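Local coordinates for peptide-binding protein (Photobacterium damsela subsp. piscicida, PDB 6SQX), which cleaves the peptidoglycan of potentially competing bacteria as a secreted NlpC/P60 D,L-endopeptidase, probably through cysteine-peptidase chemistry, at residues A[143-148]-A[185-190]; A[229-234]-A[256-261]. All coordinates share one frame; numbering follows the deposited sequence.

In the fold
From the N terminus, the chain first reaches contact 1, where strand 142-145 pairs with strand 186-192 and closes a loop in the SH3-type unit; 36 residues separate 143-148 from 185-190. Strands 198-203, 206-211 and 215-217 complete this five-stranded antiparallel sheet, and helix 220-226 follows. Contact 2 opens then, joining strand 230-234 to strand 259-262 in a similarly ordered, probably SH3-like sheet, with 21 residues between 229-234 and 256-261. The two contacts lie in series, neither nested nor crossed, each pairing the first and second strands of a 4-3-2-1-5 order. Their centres are about 15 Å apart. The contacts do not touch, although Asn-147 and Asn-148 hydrogen-bond to Lys-251 and Ile-252, between the two segments of contact 2.

Contact 1 of 2, residues A[143-148]-A[185-190]. With EDO (1,2-ethanediol), chain N.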
ATOM      1  N   GLY A 143       1.243 -17.067  12.030  1.00 20.22           N
ATOM      2  CA  GLY A 143       2.280 -16.221  12.584  1.00 20.27           C
ATOM      3  C   GLY A 143       1.927 -14.753  12.636  1.00 19.12           C
ATOM      4  O   GLY A 143       0.782 -14.350  12.386  1.00 19.96           O
ATOM      5  N   ILE A 144       2.926 -13.941  12.979  1.00 18.31           N
ATOM      6  CA  ILE A 144       2.733 -12.504  13.138  1.00 18.38           C
ATOM      7  C   ILE A 144       4.037 -11.792  12.802  1.00 18.79           C
ATOM      8  O   ILE A 144       5.130 -12.319  13.033  1.00 19.64           O
ATOM      9  CB  ILE A 144       2.203 -12.200  14.567  1.00 18.69           C
ATOM     10  CG1 ILE A 144       1.561 -10.805  14.644  1.00 19.14           C
ATOM     11  CG2 ILE A 144       3.287 -12.358  15.639  1.00 20.17           C
ATOM     12  CD1 ILE A 144       0.711 -10.620  15.885  1.00 20.81           C
ATOM     13  N   VAL A 145       3.915 -10.573  12.265  1.00 19.53           N
ATOM     14  CA  VAL A 145       5.079  -9.715  12.038  1.00 18.53           C
ATOM     15  C   VAL A 145       5.508  -9.094  13.363  1.00 19.45           C
ATOM     16  O   VAL A 145       4.677  -8.509  14.075  1.00 20.18           O
ATOM     17  CB  VAL A 145       4.751  -8.627  10.988  1.00 18.28           C
ATOM     18  CG1 VAL A 145       5.940  -7.658  10.807  1.00 18.72           C
ATOM     19  CG2 VAL A 145       4.386  -9.289   9.646  1.00 18.90           C
ATOM     20  N   VAL A 146       6.798  -9.245  13.705  1.00 18.68           N
ATOM     21  CA  VAL A 146       7.347  -8.652  14.923  1.00 20.57           C
ATOM     22  C   VAL A 146       8.207  -7.417  14.664  1.00 20.80           C
ATOM     23  O   VAL A 146       8.396  -6.618  15.584  1.00 23.79           O
ATOM     24  CB  VAL A 146       8.074  -9.672  15.836  1.00 21.38           C
ATOM     25  CG1 VAL A 146       7.104 -10.777  16.284  1.00 21.61           C
ATOM     26  CG2 VAL A 146       9.344 -10.263  15.182  1.00 22.93           C
ATOM     27  N   ASN A 147       8.758  -7.248  13.474  1.00 19.05           N
ATOM     28  CA  ASN A 147       9.429  -6.003  13.105  1.00 19.88           C
ATOM     29  C   ASN A 147       8.893  -5.535  11.759  1.00 17.73           C
ATOM     30  O   ASN A 147       8.638  -6.357  10.876  1.00 18.09           O
ATOM     31  CB  ASN A 147      10.945  -6.192  12.994  1.00 22.20           C
ATOM     32  CG  ASN A 147      11.617  -6.362  14.341  1.00 25.01           C
ATOM     33  OD1 ASN A 147      11.412  -5.550  15.254  1.00 28.05           O
ATOM     34  ND2 ASN A 147      12.449  -7.388  14.468  1.00 28.36           N
ATOM     35  N   ASN A 148       8.678  -4.224  11.602  1.00 17.61           N
ATOM     36  CA  ASN A 148       8.175  -3.726  10.318  1.00 17.17           C
ATOM     37  C   ASN A 148       9.057  -4.299   9.220  1.00 18.54           C
ATOM     38  O   ASN A 148      10.286  -4.313   9.333  1.00 19.49           O
ATOM     39  CB  ASN A 148       8.246  -2.201  10.280  1.00 16.61           C
ATOM     40  CG  ASN A 148       7.468  -1.561  11.418  1.00 18.44           C
ATOM     41  OD1 ASN A 148       6.322  -1.897  11.702  1.00 19.00           O
ATOM     42  ND2 ASN A 148       8.114  -0.596  12.095  1.00 20.45           N
ATOM     43  N   THR A 185       1.026  -7.582  12.114  1.00 17.70           N
ATOM     44  CA  THR A 185       0.208  -8.093  11.001  1.00 18.40           C
ATOM     45  C   THR A 185       0.064  -9.612  11.102  1.00 18.70           C
ATOM     46  O   THR A 185       1.080 -10.308  11.157  1.00 18.61           O
ATOM     47  CB  THR A 185       0.864  -7.759   9.655  1.00 18.38           C
ATOM     48  OG1 THR A 185       1.024  -6.330   9.516  1.00 19.33           O
ATOM     49  CG2 THR A 185      -0.024  -8.213   8.522  1.00 18.86           C
ATOM     50  N   PRO A 186      -1.165 -10.147  11.101  1.00 18.74           N
ATOM     51  CA  PRO A 186      -1.351 -11.613  11.038  1.00 18.70           C
ATOM     52  C   PRO A 186      -0.879 -12.164   9.691  1.00 18.05           C
ATOM     53  O   PRO A 186      -1.220 -11.635   8.623  1.00 19.56           O
ATOM     54  CB  PRO A 186      -2.871 -11.784  11.195  1.00 18.85           C
ATOM     55  CG  PRO A 186      -3.349 -10.550  11.879  1.00 19.77           C
ATOM     56  CD  PRO A 186      -2.465  -9.458  11.235  1.00 19.72           C
ATOM     57  N   ILE A 187      -0.074 -13.224   9.740  1.00 18.80           N
ATOM     58  CA  ILE A 187       0.508 -13.812   8.535  1.00 18.87           C
ATOM     59  C   ILE A 187       0.463 -15.331   8.631  1.00 19.79           C
ATOM     60  O   ILE A 187       0.116 -15.911   9.657  1.00 20.74           O
ATOM     61  CB  ILE A 187       1.963 -13.339   8.280  1.00 19.21           C
ATOM     62  CG1 ILE A 187       2.819 -13.717   9.511  1.00 20.08           C
ATOM     63  CG2 ILE A 187       1.985 -11.823   8.006  1.00 20.77           C
ATOM     64  CD1 ILE A 187       4.279 -13.413   9.386  1.00 20.72           C
ATOM     65  N   MET A 188       0.846 -15.966   7.538  1.00 20.07           N
ATOM     66  CA  MET A 188       1.131 -17.383   7.547  1.00 19.79           C
ATOM     67  C   MET A 188       2.555 -17.577   7.062  1.00 20.48           C
ATOM     68  O   MET A 188       2.972 -16.927   6.095  1.00 20.99           O
ATOM     69  CB  MET A 188       0.201 -18.084   6.569  1.00 21.04           C
ATOM     70  CG  MET A 188       0.425 -19.608   6.475  1.00 22.04           C
ATOM     71  SD  MET A 188      -0.787 -20.520   5.493  1.00 23.42           S
ATOM     72  CE  MET A 188      -2.219 -20.465   6.606  1.00 24.65           C
ATOM     73  N   LEU A 189       3.293 -18.462   7.752  1.00 20.44           N
ATOM     74  CA  LEU A 189       4.660 -18.810   7.397  1.00 22.25           C
ATOM     75  C   LEU A 189       4.616 -19.976   6.413  1.00 22.29           C
ATOM     76  O   LEU A 189       3.937 -20.985   6.669  1.00 22.24           O
ATOM     77  CB  LEU A 189       5.442 -19.196   8.658  1.00 22.41           C
ATOM     78  CG  LEU A 189       5.392 -18.169   9.809  1.00 23.77           C
ATOM     79  CD1 LEU A 189       6.335 -18.650  10.904  1.00 27.57           C
ATOM     80  CD2 LEU A 189       5.691 -16.727   9.404  1.00 24.42           C
ATOM     81  N   ILE A 190       5.328 -19.866   5.287  1.00 22.07           N
ATOM     82  CA  ILE A 190       5.215 -20.834   4.198  0.74 22.59           C
ATOM     83  C   ILE A 190       6.472 -21.685   4.058  1.00 22.95           C
ATOM     84  O   ILE A 190       6.395 -22.920   4.015  1.00 23.91           O
ATOM     85  CB  ILE A 190       4.876 -20.133   2.866  0.74 22.25           C
ATOM     86  CG1 ILE A 190       3.587 -19.325   2.976  0.74 23.83           C
ATOM     87  CG2 ILE A 190       4.775 -21.171   1.712  0.74 22.78           C
ATOM     88  CD1 ILE A 190       3.527 -18.204   1.927  0.74 22.05           C
TER
HETATM   89  C1  EDO N 512      11.553   0.767  10.388  1.00 31.27           C
HETATM   90  O1  EDO N 512      11.045  -0.183  11.324  1.00 21.94           O
HETATM   91  C2  EDO N 512      10.359   1.432   9.706  1.00 34.32           C
HETATM   92  O2  EDO N 512       9.740   2.375  10.567  1.00 32.92           O
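Gly-143 and Ile-187 form an antiparallel hydrogen-bonded pair in the SH3-type barrel, where strands 142-145 and 186-192 lie side by side in a five-stranded sheet. The Gly-143 N to Ile-187 O bond is 2.9 Å long, and its counterpart from Ile-187 N to Gly-143 O is 3.0 Å and nearly straight, at 173°. Gly-143 O also accepts a bond from Trp-68 NE1. One step on, Ile-144 and Pro-186 make a non-hydrogen-bonded pair, both side chains on the other face from Ile-187; Ile-144 reaches Phe-222 and Trp-226 of helix 220-226, which packs against that face. Further along, Val-145 N donates to Thr-185 O at 3.1 Å.

Ile-187 carries the side-chain packing. From CB the chain forks: CG1 sits between the backbone N and the carbonyl carbon (chi1 58°), which turns it back over the partner strand, 3.4 Å from Gly-143 C. There it rests on bare peptide, since Gly-143 has no side chain. CD1 carries on to the next residue, 3.8 Å from Ile-144 C. The other branch, CG2, meets Val-145 CG2 at 3.9 Å, and Ile-215 of strand 215-217, on the far side of 142-145, also touches the Ile-187 side chain. Val-145 and Thr-185 point the same way, flank to flank, with Val-145 CG2 against Thr-185 CB, while Thr-185 OG1 is hydrogen-bonded to Trp-182 O. Beyond the strand, Asn-148 ND2 is hydrogen-bonded to Ile-252 O and to an ethanediol probably left from crystallisation, which Glu-254 OE2 also holds: ND2 donates to O1 of the diol at 3.1 Å.

Contact 2 of 2, residues A[229-234]-A[256-261]; sequences YRLVTP and GSILPE
Gly-256 lies beside Thr-233 and Pro-234, and a water accepting from Gly-256 N donates to both Thr-233 OG1 and Pro-234 O. Ser-257 O takes the Thr-233 hydroxyl at 2.7 Å from OG1; Pro-234 CD presses on the same oxygen. Ile-258 lays its CG2 branch against Leu-231 CD1, 3.8 Å away. Leu-259 then pairs with Val-232 through two backbone bonds: Val-232 N donates to Leu-259 O at 2.8 Å, and Leu-259 N to Val-232 O at 3.0 Å. Pro-260 sets CB over one face of the Tyr-229 ring, a CH-pi contact 4.0 Å from the ring centroid, while Tyr-229 OH is hydrogen-bonded to Lys-267 NZ. Finally, Glu-261 packs CB on Val-232 CG1, bends at chi2 (-90°) and forms a salt bridge with Arg-230. Arg-230 NH1 meets OE1 of Glu-261, 2.7 Å away, on its syn side but 27° out of the carboxylate plane, with OE1 lying in the guanidinium plane; the modelled NE to OE2 separation is doubtfully short. OE1 also accepts from Gly-264 N. With strands 265-271, 277-281 and 289-291, the pair completes a five-stranded antiparallel sheet whose strand order matches that of the SH3 domain, consistent with a second SH3-like barrel.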
ATOM      1  N   TYR A 229      -8.425  -8.592  23.557  1.00 25.88           N
ATOM      2  CA  TYR A 229      -7.919  -7.270  23.894  1.00 23.46           C
ATOM      3  C   TYR A 229      -8.672  -6.202  23.126  1.00 22.82           C
ATOM      4  O   TYR A 229      -9.081  -6.402  21.976  1.00 23.56           O
ATOM      5  CB  TYR A 229      -6.442  -7.123  23.521  1.00 23.64           C
ATOM      6  CG  TYR A 229      -5.468  -7.759  24.484  1.00 24.40           C
ATOM      7  CD1 TYR A 229      -5.154  -7.143  25.691  1.00 26.39           C
ATOM      8  CD2 TYR A 229      -4.838  -8.973  24.175  1.00 25.88           C
ATOM      9  CE1 TYR A 229      -4.242  -7.723  26.568  1.00 26.76           C
ATOM     10  CE2 TYR A 229      -3.950  -9.539  25.030  1.00 25.59           C
ATOM     11  CZ  TYR A 229      -3.646  -8.921  26.227  1.00 26.13           C
ATOM     12  OH  TYR A 229      -2.745  -9.531  27.070  1.00 28.63           O
ATOM     13  N   ARG A 230      -8.777  -5.025  23.747  1.00 22.98           N
ATOM     14  CA  ARG A 230      -8.999  -3.813  22.981  1.00 22.56           C
ATOM     15  C   ARG A 230      -7.796  -3.594  22.067  1.00 21.37           C
ATOM     16  O   ARG A 230      -6.655  -3.853  22.453  1.00 22.70           O
ATOM     17  CB  ARG A 230      -9.098  -2.668  23.974  1.00 25.50           C
ATOM     18  CG  ARG A 230      -9.339  -1.322  23.423  1.00 30.61           C
ATOM     19  CD  ARG A 230      -9.816  -0.408  24.602  1.00 32.76           C
ATOM     20  NE  ARG A 230      -8.880  -0.437  25.741  1.00 34.56           N
ATOM     21  CZ  ARG A 230      -9.076  -1.002  26.938  1.00 34.11           C
ATOM     22  NH1 ARG A 230      -8.088  -0.983  27.824  1.00 33.13           N
ATOM     23  NH2 ARG A 230     -10.229  -1.551  27.287  1.00 35.75           N
ATOM     24  N   LEU A 231      -8.050  -3.151  20.838  1.00 21.49           N
ATOM     25  CA  LEU A 231      -6.998  -2.856  19.877  1.00 20.12           C
ATOM     26  C   LEU A 231      -6.889  -1.347  19.658  1.00 19.74           C
ATOM     27  O   LEU A 231      -7.893  -0.612  19.720  1.00 20.46           O
ATOM     28  CB  LEU A 231      -7.294  -3.545  18.536  1.00 20.77           C
ATOM     29  CG  LEU A 231      -7.340  -5.072  18.609  1.00 21.28           C
ATOM     30  CD1 LEU A 231      -7.800  -5.640  17.252  1.00 22.01           C
ATOM     31  CD2 LEU A 231      -5.968  -5.665  18.979  1.00 22.56           C
ATOM     32  N   VAL A 232      -5.657  -0.895  19.400  1.00 18.57           N
ATOM     33  CA  VAL A 232      -5.398   0.510  19.156  1.00 17.67           C
ATOM     34  C   VAL A 232      -4.599   0.645  17.870  1.00 18.62           C
ATOM     35  O   VAL A 232      -4.001  -0.309  17.361  1.00 19.07           O
ATOM     36  CB  VAL A 232      -4.656   1.221  20.320  1.00 20.05           C
ATOM     37  CG1 VAL A 232      -5.514   1.275  21.578  1.00 21.15           C
ATOM     38  CG2 VAL A 232      -3.287   0.563  20.577  1.00 20.53           C
ATOM     39  N   THR A 233      -4.532   1.875  17.371  1.00 18.27           N
ATOM     40  CA  THR A 233      -3.821   2.158  16.137  1.00 18.74           C
ATOM     41  C   THR A 233      -3.186   3.536  16.284  1.00 17.85           C
ATOM     42  O   THR A 233      -3.762   4.410  16.956  1.00 18.00           O
ATOM     43  CB  THR A 233      -4.779   2.060  14.918  1.00 19.62           C
ATOM     44  OG1 THR A 233      -4.046   2.014  13.690  1.00 19.26           O
ATOM     45  CG2 THR A 233      -5.837   3.194  14.915  1.00 19.26           C
ATOM     46  N   PRO A 234      -2.008   3.756  15.707  1.00 17.77           N
ATOM     47  CA  PRO A 234      -1.335   5.046  15.951  1.00 18.40           C
ATOM     48  C   PRO A 234      -2.071   6.188  15.279  1.00 18.75           C
ATOM     49  O   PRO A 234      -2.687   6.029  14.221  1.00 21.34           O
ATOM     50  CB  PRO A 234       0.037   4.863  15.301  1.00 18.38           C
ATOM     51  CG  PRO A 234       0.302   3.318  15.338  1.00 18.44           C
ATOM     52  CD  PRO A 234      -1.119   2.765  15.050  1.00 17.83           C
ATOM     53  N   GLY A 256      -1.087   2.563  10.728  1.00 17.10           N
ATOM     54  CA  GLY A 256      -1.585   1.344  10.096  1.00 16.60           C
ATOM     55  C   GLY A 256      -1.455   0.122  10.976  1.00 17.77           C
ATOM     56  O   GLY A 256      -2.168  -0.859  10.762  1.00 19.18           O
ATOM     57  N   SER A 257      -0.571   0.159  11.978  1.00 16.59           N
ATOM     58  CA  SER A 257      -0.453  -0.952  12.908  1.00 16.77           C
ATOM     59  C   SER A 257      -1.712  -1.058  13.760  1.00 16.99           C
ATOM     60  O   SER A 257      -2.357  -0.067  14.092  1.00 17.97           O
ATOM     61  CB  SER A 257       0.707  -0.704  13.872  1.00 18.25           C
ATOM     62  OG  SER A 257       1.910  -0.509  13.150  1.00 20.27           O
ATOM     63  N   ILE A 258      -2.035  -2.286  14.155  1.00 17.41           N
ATOM     64  CA  ILE A 258      -3.197  -2.602  14.942  1.00 18.49           C
ATOM     65  C   ILE A 258      -2.709  -3.517  16.061  1.00 17.54           C
ATOM     66  O   ILE A 258      -2.251  -4.639  15.809  1.00 18.53           O
ATOM     67  CB  ILE A 258      -4.301  -3.252  14.091  1.00 18.49           C
ATOM     68  CG1 ILE A 258      -4.755  -2.294  12.975  1.00 18.30           C
ATOM     69  CG2 ILE A 258      -5.505  -3.680  14.940  1.00 19.99           C
ATOM     70  CD1 ILE A 258      -5.582  -3.055  11.872  1.00 18.92           C
ATOM     71  N   LEU A 259      -2.740  -3.019  17.302  1.00 17.72           N
ATOM     72  CA  LEU A 259      -2.050  -3.716  18.374  1.00 18.92           C
ATOM     73  C   LEU A 259      -2.889  -3.717  19.643  1.00 19.31           C
ATOM     74  O   LEU A 259      -3.716  -2.816  19.852  1.00 19.89           O
ATOM     75  CB  LEU A 259      -0.716  -3.018  18.691  1.00 18.70           C
ATOM     76  CG  LEU A 259       0.320  -3.084  17.543  1.00 18.38           C
ATOM     77  CD1 LEU A 259       1.444  -2.038  17.778  1.00 19.51           C
ATOM     78  CD2 LEU A 259       0.922  -4.513  17.461  1.00 20.12           C
ATOM     79  N   PRO A 260      -2.707  -4.720  20.505  1.00 21.15           N
ATOM     80  CA  PRO A 260      -3.434  -4.752  21.782  1.00 21.33           C
ATOM     81  C   PRO A 260      -3.037  -3.610  22.714  1.00 20.95           C
ATOM     82  O   PRO A 260      -1.919  -3.086  22.669  1.00 21.04           O
ATOM     83  CB  PRO A 260      -3.017  -6.102  22.402  1.00 22.50           C
ATOM     84  CG  PRO A 260      -2.558  -6.940  21.237  1.00 22.53           C
ATOM     85  CD  PRO A 260      -1.891  -5.936  20.297  1.00 22.16           C
ATOM     86  N   GLU A 261      -3.961  -3.290  23.623  1.00 20.63           N
ATOM     87  CA  GLU A 261      -3.697  -2.293  24.643  1.00 20.50           C
ATOM     88  C   GLU A 261      -4.434  -2.711  25.914  1.00 21.89           C
ATOM     89  O   GLU A 261      -5.575  -3.183  25.867  1.00 22.43           O
ATOM     90  CB  GLU A 261      -4.198  -0.921  24.140  1.00 23.55           C
ATOM     91  CG  GLU A 261      -4.324   0.181  25.199  1.00 25.68           C
ATOM     92  CD  GLU A 261      -5.709   0.217  25.848  1.00 29.07           C
ATOM     93  OE1 GLU A 261      -5.777   0.121  27.092  1.00 29.16           O
ATOM     94  OE2 GLU A 261      -6.735   0.346  25.119  1.00 32.43           O
TER
HETATM   95  O   HOH W   1      -7.701  -4.652  26.472  1.00 27.59           O
HETATM   96  O   HOH W   2      -3.201   4.054  12.160  1.00 20.08           O